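Local coordinates for protein annexin B22 (Schistosoma mansoni, PDB 4MDU) that binds acidic phospholipid membranes when calcium is present, aggregates liposomes under the same condition, and takes part in worm reproduction and host-parasite interaction, at residues H25-I30 with D323-M328; I62-T67 with L355-G360; T263-I268 with A282-A287; I294-H299 with E332-K337; D300-L305 with N341-D346. One frame throughout, in Å; residues are numbered along the deposited sequence.

Interaction 1: residues H25-I30 with D323-M328; sequences HYRPTI and DLQDIM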
# COMPACT_ATOMS: atom_id res chain seq x y z
N HIS B 25 -20.79 24.06 7.91
CA HIS B 25 -19.45 24.46 7.45
C HIS B 25 -18.35 23.64 8.12
O HIS B 25 -18.40 23.40 9.33
CB HIS B 25 -19.17 25.92 7.81
CG HIS B 25 -19.72 26.91 6.84
ND1 HIS B 25 -20.97 27.49 7.00
CD2 HIS B 25 -19.20 27.46 5.72
CE1 HIS B 25 -21.19 28.34 6.01
NE2 HIS B 25 -20.13 28.33 5.22
N TYR B 26 -17.35 23.23 7.35
CA TYR B 26 -16.13 22.71 7.94
C TYR B 26 -15.35 23.88 8.52
O TYR B 26 -15.51 25.01 8.07
CB TYR B 26 -15.27 21.96 6.92
CG TYR B 26 -15.71 20.53 6.68
CD1 TYR B 26 -15.65 19.58 7.71
CD2 TYR B 26 -16.17 20.13 5.43
CE1 TYR B 26 -16.04 18.26 7.49
CE2 TYR B 26 -16.56 18.83 5.20
CZ TYR B 26 -16.50 17.90 6.22
OH TYR B 26 -16.89 16.60 5.97
N ARG B 27 -14.52 23.61 9.53
CA ARG B 27 -13.79 24.68 10.20
C ARG B 27 -12.32 24.61 9.86
O ARG B 27 -11.66 23.60 10.14
CB ARG B 27 -14.00 24.61 11.72
CG ARG B 27 -15.45 24.64 12.14
CD ARG B 27 -15.73 23.66 13.26
NE ARG B 27 -15.20 24.13 14.52
CZ ARG B 27 -14.58 23.37 15.41
NH1 ARG B 27 -14.39 22.07 15.18
NH2 ARG B 27 -14.13 23.90 16.53
N PRO B 28 -11.78 25.68 9.26
CA PRO B 28 -10.36 25.77 8.93
C PRO B 28 -9.55 26.39 10.06
O PRO B 28 -10.13 27.04 10.94
CB PRO B 28 -10.35 26.70 7.72
CG PRO B 28 -11.50 27.62 7.97
CD PRO B 28 -12.54 26.84 8.75
N THR B 29 -8.23 26.23 10.04
CA THR B 29 -7.39 26.98 11.00
C THR B 29 -6.93 28.30 10.40
O THR B 29 -6.42 29.17 11.11
CB THR B 29 -6.16 26.18 11.44
OG1 THR B 29 -5.41 25.81 10.28
CG2 THR B 29 -6.59 24.93 12.21
N ILE B 30 -7.06 28.46 9.08
CA ILE B 30 -6.71 29.73 8.44
C ILE B 30 -7.84 30.27 7.57
O ILE B 30 -8.28 29.62 6.62
CB ILE B 30 -5.39 29.67 7.62
CG1 ILE B 30 -4.19 29.30 8.52
CG2 ILE B 30 -5.13 31.04 6.92
CD1 ILE B 30 -2.89 28.84 7.72
N ASP B 323 -10.53 22.56 6.36
CA ASP B 323 -11.22 21.82 7.40
C ASP B 323 -10.28 21.30 8.49
O ASP B 323 -10.62 20.38 9.23
CB ASP B 323 -11.95 20.64 6.76
CG ASP B 323 -11.08 19.89 5.78
OD1 ASP B 323 -9.85 20.16 5.76
OD2 ASP B 323 -11.61 19.05 5.03
N LEU B 324 -9.09 21.89 8.58
CA LEU B 324 -8.08 21.36 9.49
C LEU B 324 -8.54 21.30 10.98
O LEU B 324 -8.29 20.32 11.65
CB LEU B 324 -6.74 22.10 9.33
CG LEU B 324 -5.64 21.62 10.29
CD1 LEU B 324 -5.39 20.11 10.13
CD2 LEU B 324 -4.35 22.41 10.07
N GLN B 325 -9.23 22.32 11.47
CA GLN B 325 -9.74 22.26 12.84
C GLN B 325 -10.59 21.02 13.10
O GLN B 325 -10.46 20.38 14.14
CB GLN B 325 -10.52 23.51 13.21
CG GLN B 325 -10.90 23.56 14.69
CD GLN B 325 -9.68 23.69 15.59
OE1 GLN B 325 -9.52 22.92 16.55
NE2 GLN B 325 -8.82 24.65 15.29
N ASP B 326 -11.46 20.67 12.16
CA ASP B 326 -12.30 19.50 12.33
C ASP B 326 -11.46 18.24 12.30
O ASP B 326 -11.77 17.26 12.97
CB ASP B 326 -13.40 19.46 11.26
CG ASP B 326 -14.44 20.54 11.47
OD1 ASP B 326 -14.81 21.23 10.50
OD2 ASP B 326 -14.87 20.73 12.63
N ILE B 327 -10.41 18.28 11.50
CA ILE B 327 -9.48 17.17 11.42
C ILE B 327 -8.70 17.04 12.73
O ILE B 327 -8.38 15.93 13.17
CB ILE B 327 -8.50 17.37 10.24
CG1 ILE B 327 -9.24 17.26 8.90
CG2 ILE B 327 -7.33 16.40 10.32
CD1 ILE B 327 -8.49 17.90 7.74
N MET B 328 -8.38 18.17 13.34
CA MET B 328 -7.68 18.16 14.63
C MET B 328 -8.54 17.51 15.72
O MET B 328 -8.06 16.67 16.48
CB MET B 328 -7.25 19.57 15.02
CG MET B 328 -6.01 20.05 14.26
SD MET B 328 -5.77 21.84 14.34
CE MET B 328 -5.81 22.13 16.10
O HOH W 1 -17.47 21.69 11.28

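Interaction 2: residues I62-T67 with L355-G360; sequences ILARRT and LCVLMG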
# COMPACT_ATOMS: atom_id res chain seq x y z
N ILE B 62 3.52 35.28 9.70
CA ILE B 62 2.78 35.89 8.61
C ILE B 62 2.34 34.79 7.64
O ILE B 62 1.15 34.47 7.54
CB ILE B 62 3.64 36.93 7.87
CG1 ILE B 62 3.93 38.14 8.76
CG2 ILE B 62 2.95 37.41 6.60
CD1 ILE B 62 4.75 39.20 8.04
N LEU B 63 3.32 34.21 6.95
CA LEU B 63 3.10 33.26 5.87
C LEU B 63 2.28 32.04 6.29
O LEU B 63 1.41 31.60 5.54
CB LEU B 63 4.43 32.83 5.26
CG LEU B 63 5.20 33.96 4.55
CD1 LEU B 63 6.59 33.49 4.14
CD2 LEU B 63 4.40 34.47 3.34
N ALA B 64 2.55 31.51 7.48
CA ALA B 64 1.79 30.38 8.01
C ALA B 64 0.47 30.80 8.68
O ALA B 64 -0.24 29.96 9.26
CB ALA B 64 2.64 29.56 8.97
N ARG B 65 0.15 32.09 8.61
CA ARG B 65 -1.16 32.58 9.05
C ARG B 65 -1.99 33.25 7.94
O ARG B 65 -2.90 34.01 8.22
CB ARG B 65 -1.02 33.53 10.23
CG ARG B 65 -0.45 32.88 11.52
CD ARG B 65 -1.23 31.62 11.92
NE ARG B 65 -2.67 31.85 11.98
CZ ARG B 65 -3.60 30.91 11.82
NH1 ARG B 65 -3.24 29.65 11.61
NH2 ARG B 65 -4.89 31.23 11.88
N ARG B 66 -1.66 32.96 6.68
CA ARG B 66 -2.41 33.51 5.53
C ARG B 66 -2.86 32.39 4.60
O ARG B 66 -2.21 31.35 4.52
CB ARG B 66 -1.54 34.50 4.75
CG ARG B 66 -0.94 35.65 5.57
CD ARG B 66 -1.96 36.77 5.89
NE ARG B 66 -1.29 37.90 6.54
CZ ARG B 66 -1.13 38.02 7.85
NH1 ARG B 66 -1.63 37.08 8.66
NH2 ARG B 66 -0.49 39.06 8.37
N THR B 67 -3.96 32.59 3.88
CA THR B 67 -4.39 31.60 2.91
C THR B 67 -3.46 31.66 1.72
O THR B 67 -2.68 32.62 1.56
CB THR B 67 -5.78 31.89 2.38
OG1 THR B 67 -5.72 33.07 1.57
CG2 THR B 67 -6.76 32.12 3.52
N LEU B 355 4.78 24.40 11.12
CA LEU B 355 3.63 23.50 11.12
C LEU B 355 2.66 23.84 12.26
O LEU B 355 1.44 23.81 12.07
CB LEU B 355 4.07 22.04 11.24
CG LEU B 355 5.01 21.51 10.16
CD1 LEU B 355 5.21 20.02 10.34
CD2 LEU B 355 4.48 21.80 8.74
N CYS B 356 3.21 24.15 13.43
CA CYS B 356 2.37 24.47 14.59
C CYS B 356 1.55 25.73 14.34
O CYS B 356 0.39 25.82 14.76
CB CYS B 356 3.24 24.62 15.87
SG CYS B 356 3.93 23.03 16.38
N VAL B 357 2.14 26.70 13.66
CA VAL B 357 1.47 27.96 13.41
C VAL B 357 0.33 27.76 12.40
O VAL B 357 -0.73 28.34 12.55
CB VAL B 357 2.45 29.02 12.94
CG1 VAL B 357 1.73 30.25 12.38
CG2 VAL B 357 3.35 29.40 14.09
N LEU B 358 0.55 26.92 11.41
CA LEU B 358 -0.50 26.57 10.47
C LEU B 358 -1.75 26.08 11.23
O LEU B 358 -2.86 26.42 10.85
CB LEU B 358 -0.02 25.50 9.48
CG LEU B 358 0.98 25.93 8.40
CD1 LEU B 358 1.47 24.69 7.65
CD2 LEU B 358 0.36 26.93 7.43
N MET B 359 -1.56 25.30 12.28
CA MET B 359 -2.70 24.75 13.03
C MET B 359 -3.30 25.78 14.00
O MET B 359 -4.35 25.54 14.60
CB MET B 359 -2.30 23.50 13.81
CG MET B 359 -2.04 22.27 12.95
SD MET B 359 -1.35 20.90 13.93
CE MET B 359 0.33 21.45 14.16
N GLY B 360 -2.62 26.91 14.15
CA GLY B 360 -3.12 27.97 15.01
C GLY B 360 -2.29 28.29 16.24
O GLY B 360 -2.54 29.29 16.93

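Interaction 3: residues T263-I268 with A282-A287; sequences TLLEHI and AVLRYA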
# COMPACT_ATOMS: atom_id res chain seq x y z
N THR B 263 -23.12 -1.36 4.96
CA THR B 263 -22.67 -0.03 4.56
C THR B 263 -22.09 -0.08 3.15
O THR B 263 -21.65 -1.13 2.68
CB THR B 263 -21.64 0.61 5.52
OG1 THR B 263 -20.40 -0.12 5.48
CG2 THR B 263 -22.17 0.62 6.94
N LEU B 264 -22.12 1.06 2.47
CA LEU B 264 -21.52 1.16 1.15
C LEU B 264 -20.01 0.98 1.29
O LEU B 264 -19.36 0.35 0.45
CB LEU B 264 -21.85 2.50 0.50
CG LEU B 264 -21.13 2.77 -0.82
CD1 LEU B 264 -21.33 1.62 -1.80
CD2 LEU B 264 -21.61 4.10 -1.40
N LEU B 265 -19.46 1.51 2.38
CA LEU B 265 -18.03 1.31 2.68
C LEU B 265 -17.71 -0.17 2.80
O LEU B 265 -16.77 -0.66 2.15
CB LEU B 265 -17.64 2.04 3.98
CG LEU B 265 -16.14 1.95 4.33
CD1 LEU B 265 -15.28 2.63 3.26
CD2 LEU B 265 -15.85 2.54 5.71
N GLU B 266 -18.48 -0.89 3.61
CA GLU B 266 -18.26 -2.32 3.81
C GLU B 266 -18.27 -3.01 2.48
O GLU B 266 -17.45 -3.88 2.19
CB GLU B 266 -19.34 -2.92 4.69
CG GLU B 266 -19.11 -2.73 6.18
CD GLU B 266 -20.31 -3.15 7.01
OE1 GLU B 266 -21.43 -3.29 6.45
OE2 GLU B 266 -20.14 -3.34 8.24
N HIS B 267 -19.25 -2.64 1.66
CA HIS B 267 -19.43 -3.24 0.35
C HIS B 267 -18.15 -3.07 -0.45
O HIS B 267 -17.57 -4.04 -0.94
CB HIS B 267 -20.62 -2.60 -0.36
CG HIS B 267 -20.90 -3.18 -1.71
ND1 HIS B 267 -21.12 -4.53 -1.90
CD2 HIS B 267 -21.01 -2.60 -2.93
CE1 HIS B 267 -21.35 -4.76 -3.18
NE2 HIS B 267 -21.29 -3.60 -3.83
N ILE B 268 -17.72 -1.82 -0.57
CA ILE B 268 -16.50 -1.53 -1.33
C ILE B 268 -15.32 -2.31 -0.77
O ILE B 268 -14.54 -2.90 -1.52
CB ILE B 268 -16.21 -0.02 -1.34
CG1 ILE B 268 -17.17 0.67 -2.32
CG2 ILE B 268 -14.74 0.23 -1.67
CD1 ILE B 268 -17.04 2.16 -2.39
N ALA B 282 -10.75 6.00 0.00
CA ALA B 282 -10.38 7.40 0.19
C ALA B 282 -11.49 8.33 -0.32
O ALA B 282 -11.94 9.23 0.41
CB ALA B 282 -9.07 7.72 -0.52
N VAL B 283 -11.93 8.14 -1.56
CA VAL B 283 -12.93 9.04 -2.15
C VAL B 283 -14.24 9.03 -1.36
O VAL B 283 -14.81 10.08 -1.05
CB VAL B 283 -13.19 8.72 -3.62
CG1 VAL B 283 -14.40 9.54 -4.16
CG2 VAL B 283 -11.93 8.97 -4.46
N LEU B 284 -14.72 7.83 -1.01
CA LEU B 284 -15.97 7.70 -0.26
C LEU B 284 -15.85 8.39 1.09
O LEU B 284 -16.75 9.14 1.51
CB LEU B 284 -16.34 6.23 -0.05
CG LEU B 284 -17.66 5.96 0.68
CD1 LEU B 284 -18.81 6.77 0.07
CD2 LEU B 284 -17.97 4.46 0.69
N ARG B 285 -14.73 8.14 1.76
CA ARG B 285 -14.52 8.68 3.10
C ARG B 285 -14.27 10.17 3.04
O ARG B 285 -14.61 10.90 3.98
CB ARG B 285 -13.39 7.94 3.82
CG ARG B 285 -13.71 6.47 4.14
CD ARG B 285 -12.62 5.82 5.05
NE ARG B 285 -12.62 6.40 6.39
CZ ARG B 285 -11.62 6.32 7.27
NH1 ARG B 285 -10.49 5.67 6.97
NH2 ARG B 285 -11.74 6.91 8.44
N TYR B 286 -13.71 10.65 1.93
CA TYR B 286 -13.57 12.08 1.75
C TYR B 286 -14.94 12.74 1.83
O TYR B 286 -15.10 13.88 2.30
CB TYR B 286 -12.93 12.41 0.40
CG TYR B 286 -12.61 13.88 0.28
CD1 TYR B 286 -13.42 14.75 -0.44
CD2 TYR B 286 -11.51 14.41 0.93
CE1 TYR B 286 -13.12 16.12 -0.52
CE2 TYR B 286 -11.20 15.75 0.86
CZ TYR B 286 -12.00 16.60 0.15
OH TYR B 286 -11.65 17.94 0.11
N ALA B 287 -15.94 12.01 1.36
CA ALA B 287 -17.30 12.48 1.42
C ALA B 287 -17.94 12.24 2.79
O ALA B 287 -18.44 13.18 3.40
CB ALA B 287 -18.14 11.85 0.32

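Interaction 4: residues I294-H299 with E332-K337; sequences IAEWLH and ESIYGK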
# COMPACT_ATOMS: atom_id res chain seq x y z
N ILE B 294 -8.63 12.07 7.05
CA ILE B 294 -7.42 12.87 6.95
C ILE B 294 -6.62 12.83 8.28
O ILE B 294 -5.40 12.97 8.28
CB ILE B 294 -7.71 14.29 6.46
CG1 ILE B 294 -8.49 14.23 5.15
CG2 ILE B 294 -6.42 15.07 6.23
CD1 ILE B 294 -8.85 15.59 4.59
N ALA B 295 -7.30 12.60 9.40
CA ALA B 295 -6.58 12.47 10.67
C ALA B 295 -5.69 11.25 10.58
O ALA B 295 -4.55 11.29 11.02
CB ALA B 295 -7.54 12.35 11.87
N GLU B 296 -6.20 10.18 9.97
CA GLU B 296 -5.41 8.96 9.78
C GLU B 296 -4.29 9.18 8.78
O GLU B 296 -3.18 8.68 8.95
CB GLU B 296 -6.30 7.80 9.32
CG GLU B 296 -7.40 7.48 10.29
CD GLU B 296 -8.42 6.54 9.70
OE1 GLU B 296 -8.09 5.87 8.70
OE2 GLU B 296 -9.55 6.47 10.25
N TRP B 297 -4.57 9.93 7.72
CA TRP B 297 -3.52 10.27 6.77
C TRP B 297 -2.38 11.01 7.46
O TRP B 297 -1.21 10.71 7.25
CB TRP B 297 -4.07 11.14 5.64
CG TRP B 297 -4.88 10.42 4.62
CD1 TRP B 297 -5.17 9.08 4.58
CD2 TRP B 297 -5.51 11.00 3.47
NE1 TRP B 297 -5.96 8.80 3.48
CE2 TRP B 297 -6.17 9.96 2.77
CE3 TRP B 297 -5.58 12.31 2.96
CZ2 TRP B 297 -6.88 10.17 1.59
CZ3 TRP B 297 -6.28 12.52 1.77
CH2 TRP B 297 -6.92 11.46 1.10
N LEU B 298 -2.74 12.00 8.27
CA LEU B 298 -1.75 12.75 9.01
C LEU B 298 -0.94 11.82 9.94
O LEU B 298 0.28 11.87 9.96
CB LEU B 298 -2.43 13.89 9.77
CG LEU B 298 -2.84 15.07 8.89
CD1 LEU B 298 -3.86 15.96 9.58
CD2 LEU B 298 -1.59 15.87 8.51
N HIS B 299 -1.65 10.96 10.67
CA HIS B 299 -1.01 9.98 11.55
C HIS B 299 0.01 9.13 10.78
O HIS B 299 1.14 8.94 11.22
CB HIS B 299 -2.07 9.07 12.20
CG HIS B 299 -1.52 8.12 13.21
ND1 HIS B 299 -1.20 8.51 14.50
CD2 HIS B 299 -1.22 6.80 13.14
CE1 HIS B 299 -0.73 7.48 15.17
NE2 HIS B 299 -0.73 6.43 14.36
N GLU B 332 -7.57 13.84 17.81
CA GLU B 332 -7.45 13.58 19.24
C GLU B 332 -8.44 12.53 19.75
O GLU B 332 -8.11 11.73 20.62
CB GLU B 332 -7.58 14.87 20.06
CG GLU B 332 -7.56 14.57 21.54
CD GLU B 332 -7.17 15.75 22.40
OE1 GLU B 332 -7.48 16.89 22.02
OE2 GLU B 332 -6.55 15.52 23.46
N SER B 333 -9.65 12.53 19.20
CA SER B 333 -10.62 11.48 19.48
C SER B 333 -10.03 10.12 19.19
O SER B 333 -10.16 9.19 19.97
CB SER B 333 -11.87 11.65 18.60
OG SER B 333 -12.67 12.72 19.03
N ILE B 334 -9.39 10.01 18.03
CA ILE B 334 -8.98 8.73 17.51
C ILE B 334 -7.72 8.23 18.18
O ILE B 334 -7.64 7.07 18.57
CB ILE B 334 -8.69 8.82 16.01
CG1 ILE B 334 -9.96 9.21 15.25
CG2 ILE B 334 -8.13 7.52 15.48
CD1 ILE B 334 -9.76 9.27 13.74
N TYR B 335 -6.73 9.10 18.30
CA TYR B 335 -5.43 8.67 18.79
C TYR B 335 -5.12 8.98 20.26
O TYR B 335 -4.09 8.55 20.77
CB TYR B 335 -4.34 9.20 17.87
CG TYR B 335 -4.47 8.67 16.45
CD1 TYR B 335 -4.14 7.36 16.15
CD2 TYR B 335 -4.93 9.48 15.43
CE1 TYR B 335 -4.25 6.87 14.87
CE2 TYR B 335 -5.07 8.99 14.13
CZ TYR B 335 -4.72 7.68 13.87
OH TYR B 335 -4.81 7.18 12.59
N GLY B 336 -5.99 9.73 20.92
CA GLY B 336 -5.83 10.01 22.34
C GLY B 336 -4.76 11.04 22.64
O GLY B 336 -4.33 11.19 23.77
N LYS B 337 -4.35 11.76 21.61
CA LYS B 337 -3.29 12.76 21.70
C LYS B 337 -3.55 13.84 20.64
O LYS B 337 -4.00 13.53 19.55
CB LYS B 337 -1.94 12.08 21.45
CG LYS B 337 -0.79 13.00 21.12
CD LYS B 337 0.48 12.19 21.05
CE LYS B 337 1.72 13.06 20.90
NZ LYS B 337 2.97 12.23 20.98

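Interaction 5: residues D300-L305 with N341-D346; sequences DSMAGL and NAVKDD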
# COMPACT_ATOMS: atom_id res chain seq x y z
N ASP B 300 -0.39 8.62 9.62
CA ASP B 300 0.50 7.74 8.89
C ASP B 300 1.66 8.53 8.27
O ASP B 300 2.70 7.96 7.95
CB ASP B 300 -0.27 6.93 7.85
CG ASP B 300 -1.28 6.02 8.50
OD1 ASP B 300 -1.22 5.88 9.74
OD2 ASP B 300 -2.15 5.46 7.79
N SER B 301 1.49 9.84 8.15
CA SER B 301 2.52 10.66 7.53
C SER B 301 3.62 10.97 8.54
O SER B 301 4.69 11.44 8.17
CB SER B 301 1.92 11.97 7.02
OG SER B 301 1.81 12.91 8.08
N MET B 302 3.35 10.75 9.82
CA MET B 302 4.34 11.05 10.84
C MET B 302 5.14 9.80 11.18
O MET B 302 4.73 8.99 12.02
CB MET B 302 3.69 11.67 12.09
CG MET B 302 3.35 13.13 11.90
SD MET B 302 2.38 13.85 13.23
CE MET B 302 0.83 12.97 13.04
N ALA B 303 6.26 9.64 10.50
CA ALA B 303 7.10 8.46 10.69
C ALA B 303 8.55 8.88 10.93
O ALA B 303 9.48 8.14 10.64
CB ALA B 303 6.99 7.52 9.48
N GLY B 304 8.72 10.09 11.46
CA GLY B 304 10.03 10.63 11.72
C GLY B 304 10.92 10.76 10.49
O GLY B 304 12.13 10.57 10.57
N LEU B 305 10.33 11.11 9.35
CA LEU B 305 11.14 11.26 8.14
C LEU B 305 11.53 12.71 7.89
O LEU B 305 12.37 12.99 7.04
CB LEU B 305 10.38 10.71 6.92
CG LEU B 305 9.76 9.34 7.15
CD1 LEU B 305 8.65 9.07 6.12
CD2 LEU B 305 10.82 8.26 7.13
N ASN B 341 0.47 17.98 19.42
CA ASN B 341 1.54 17.28 20.13
C ASN B 341 2.18 16.18 19.29
O ASN B 341 3.37 15.92 19.43
CB ASN B 341 1.08 16.71 21.48
CG ASN B 341 0.90 17.79 22.54
OD1 ASN B 341 1.61 18.80 22.57
ND2 ASN B 341 -0.07 17.58 23.42
N ALA B 342 1.41 15.53 18.42
CA ALA B 342 2.00 14.48 17.57
C ALA B 342 2.98 15.13 16.61
O ALA B 342 4.06 14.60 16.33
CB ALA B 342 0.94 13.73 16.81
N VAL B 343 2.62 16.31 16.13
CA VAL B 343 3.42 17.01 15.14
C VAL B 343 4.72 17.50 15.77
O VAL B 343 5.80 17.39 15.19
CB VAL B 343 2.63 18.18 14.48
CG1 VAL B 343 3.58 19.09 13.67
CG2 VAL B 343 1.52 17.61 13.59
N LYS B 344 4.59 18.03 16.98
CA LYS B 344 5.76 18.47 17.75
C LYS B 344 6.69 17.32 18.04
O LYS B 344 7.92 17.47 18.01
CB LYS B 344 5.33 19.12 19.07
CG LYS B 344 4.70 20.50 18.89
CD LYS B 344 4.24 21.04 20.23
CE LYS B 344 3.67 22.45 20.12
NZ LYS B 344 3.34 22.96 21.51
N ASP B 345 6.13 16.14 18.27
CA ASP B 345 6.98 14.98 18.54
C ASP B 345 7.70 14.44 17.31
O ASP B 345 8.75 13.83 17.44
CB ASP B 345 6.20 13.87 19.23
CG ASP B 345 5.82 14.23 20.65
OD1 ASP B 345 6.31 15.27 21.15
OD2 ASP B 345 5.04 13.49 21.28
N ASP B 346 7.15 14.67 16.12
CA ASP B 346 7.70 14.09 14.90
C ASP B 346 8.64 15.04 14.17
O ASP B 346 9.40 14.62 13.30
CB ASP B 346 6.58 13.65 13.95
CG ASP B 346 7.10 12.92 12.73
OD1 ASP B 346 7.47 11.74 12.87
OD2 ASP B 346 7.14 13.51 11.62
O HOH W 2 7.59 11.89 9.37

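Interaction 1: residues H25-I30 with D323-M328
The N-terminal tail of an annexin crosses the start of a helix in the fourth repeat here, with R27 reaching D326 in the first turn of helix 324-335. The carboxylate of D326 takes one bond from R27's backbone and one from R27's side chain. R27 N donates to D326 OD1 at 2.6 Å, arriving from above the carboxylate plane. R27 NH1 forms a salt bridge with D326 OD2 at 2.9 Å, on the anti side but tilted well out of the carboxylate plane; seen from the arginine, the oxygen lies near the guanidinium plane. The arginine chain is bent at its second and third torsions, which folds the guanidinium back over the helix, and one of its faces lies against Q325 CG. The same NH1 also pairs with D329. A water links H25 O to D326 OD1, and D326 OD1 also sits at the edge of the Y26 ring. D323 meets the tail through its CB, 3.6 Å from Y26 CB, and its carboxylate turns to R290 and R319. T29 straddles L324 and Q325, its OG1 hydrogen-bonded to L358 O of the last helix. Its methyl CG2 ends 3.8 Å from M328 SD.

Interaction 2: residues I62-T67 with L355-G360
The carbonyl oxygen of V357 is gripped by two donors, R65 NH1 from the other segment and G360 N from its own. The second is one of the bonds of a Schellman motif that ends the last helix of the fourth annexin repeat, and the first ties that helix end to the first repeat. R65 NH1 lies 3.0 Å from V357 O, in the carbonyl plane, with a C=O...N angle of 155°, although the bond leaves the guanidinium tilted from its own plane. L358 O stands 3.3 Å from R65 NH1. The other terminal nitrogen, NH2, hydrogen-bonds to T29 O of the N-terminal tail, giving the group a second tether. Bends at the second and third torsions (both -52°) curl the chain so that its aliphatic part runs obliquely over V357, with R65 CD 3.3 Å from V357 CG1. Beside this polar edge the contact is apolar and buried. A64, in the type I turn, L63 to R66, at the end of helix 56-63, points its methyl at the last helix between V357 and L358. A64 CB is 3.6 Å from V357 CG1, and L358 CD2 reaches equally close to A64 O.

Interaction 3: residues T263-I268 with A282-A287
L284 pushes one methyl, CD2, against the opposing helix, and nearly all the close packing of this contact gathers round that single group. Three residues receive it: L264, its CG 3.9 Å from L284 CD2, I268, its CD1 4.0 Å from the same L284 CD2, and L265, whose backbone N comes within 3.7 Å of L284 CD2. The leucine gets there with its CG anti to the backbone N (chi1 -178°), a course that carries the branch toward the other helix, where it crosses the receiving chains at a slant. The axes of 264-268 and 282-287 run 10.8 Å apart and almost exactly antiparallel, at 171°. They belong to the fourth and fifth helices of the third annexin repeat, 264-271 and 274-288, joined by a short turn, and I241 of helix 236-243 and L249 of helix 246-260 continue the buried side. Away from this core the contact thins out. L265 CD1 also meets R285 CG at 4.2 Å, and both residues are partly exposed. The guanidinium of R285 turns from the pair toward D289 and E296, which hold it by salt bridges. At the N-terminal end of helix 264-271, where E266 is exposed, T263 and E266 form a capping box: E266 N donates to T263 OG1 at 2.8 Å, and T263 N returns a bond to E266 OE1.

Interaction 4: residues I294-H299 with E332-K337
H299 and Y335 lay their rings face to face in an offset stack, with centroids 3.7 Å apart and planes only 7° from parallel. The slip places Y335 CE1 over the centre of the imidazole, while H299 CG comes within 3.3 Å of Y335 CZ. With CG anti to the backbone N (chi1 -174°), the histidine leaves its helix in a direction that brings the imidazole alongside the phenol. The opposite face of the phenol rests on I334 CG2 of its own helix, so the ring is sandwiched. Its hydroxyl end reaches helix 290-301, where Y335 OH lies 3.4 Å from E296 CA. In the annexin fold the third helix of a repeat lies across the bundle made by the other four, and this contact joins the last turn of helix 324-335 to helix 290-301, the first of the fourth repeat. Next to the stack, A295 CB meets I334 CD1 at 4.2 Å. Further out, Y331, one turn before Y335, hydrogen-bonds through its OH to H299 ND1 and probably helps set the rotation of the imidazole. The helix ends at Y335, and G336 leaves helical geometry with a phi of 76°.

Interaction 5: residues D300-L305 with N341-D346
The backbone of the loop after helix 290-301 turns at G304, where phi is positive (60°), and brings G304 CA within 5.2 Å of D346 CA at the end of helix 339-346. D346 reaches over with CG anti to its own N (chi1 -175°) and uses the syn lone pair of OD1 to accept from G304 N. G304 N to D346 OD1 is modelled at 2.5 Å, short enough that the exact length is doubtful, and the bond is bent (136°). A water donates toward D346 OD2, at 2.8 Å from it, and accepts from A303 N and L305 N, so the carboxylate and the water together hold three successive backbone N-H groups of the loop. M302, G304 and L305 with D346 belong to one calcium site, and D346 serves a second that includes G306. This is the annexin arrangement in which a loop between the first two helices of a repeat meets an acidic residue further along the chain. M302 packs alongside. Its CB and CG run obliquely past the carboxylate, a bend at the third torsion brings M302 CE to 3.8 Å from A342 CB, and M302 SD lies 3.9 Å from V343 CG2. Among the neighbouring helices, M302 and A342 pack on Y331 of helix 324-335, M302 also on L312 of helix 311-320, and V343 on L355 of helix 349-358.

Interactions 1, 4 and 5 all work on the fourth annexin repeat, and interaction 2 joins its last helix to the first repeat. Interactions 1 and 4 share helix 324-335, with centres about 14 Å apart, and interactions 4 and 5 share helix 290-301, about 11 Å apart. Interactions 1 and 2 touch, so the N-terminal tail, the first repeat and the fourth meet in one place. Interaction 3 lies in the third repeat, about 31 Å from interaction 2 between centres, yet it reaches interaction 4 through a salt bridge. Along the chain, interactions 3, 4 and 5 fall inside the loop closed by interaction 2, which touches calcium-site interaction 5, their centres about 18 Å apart.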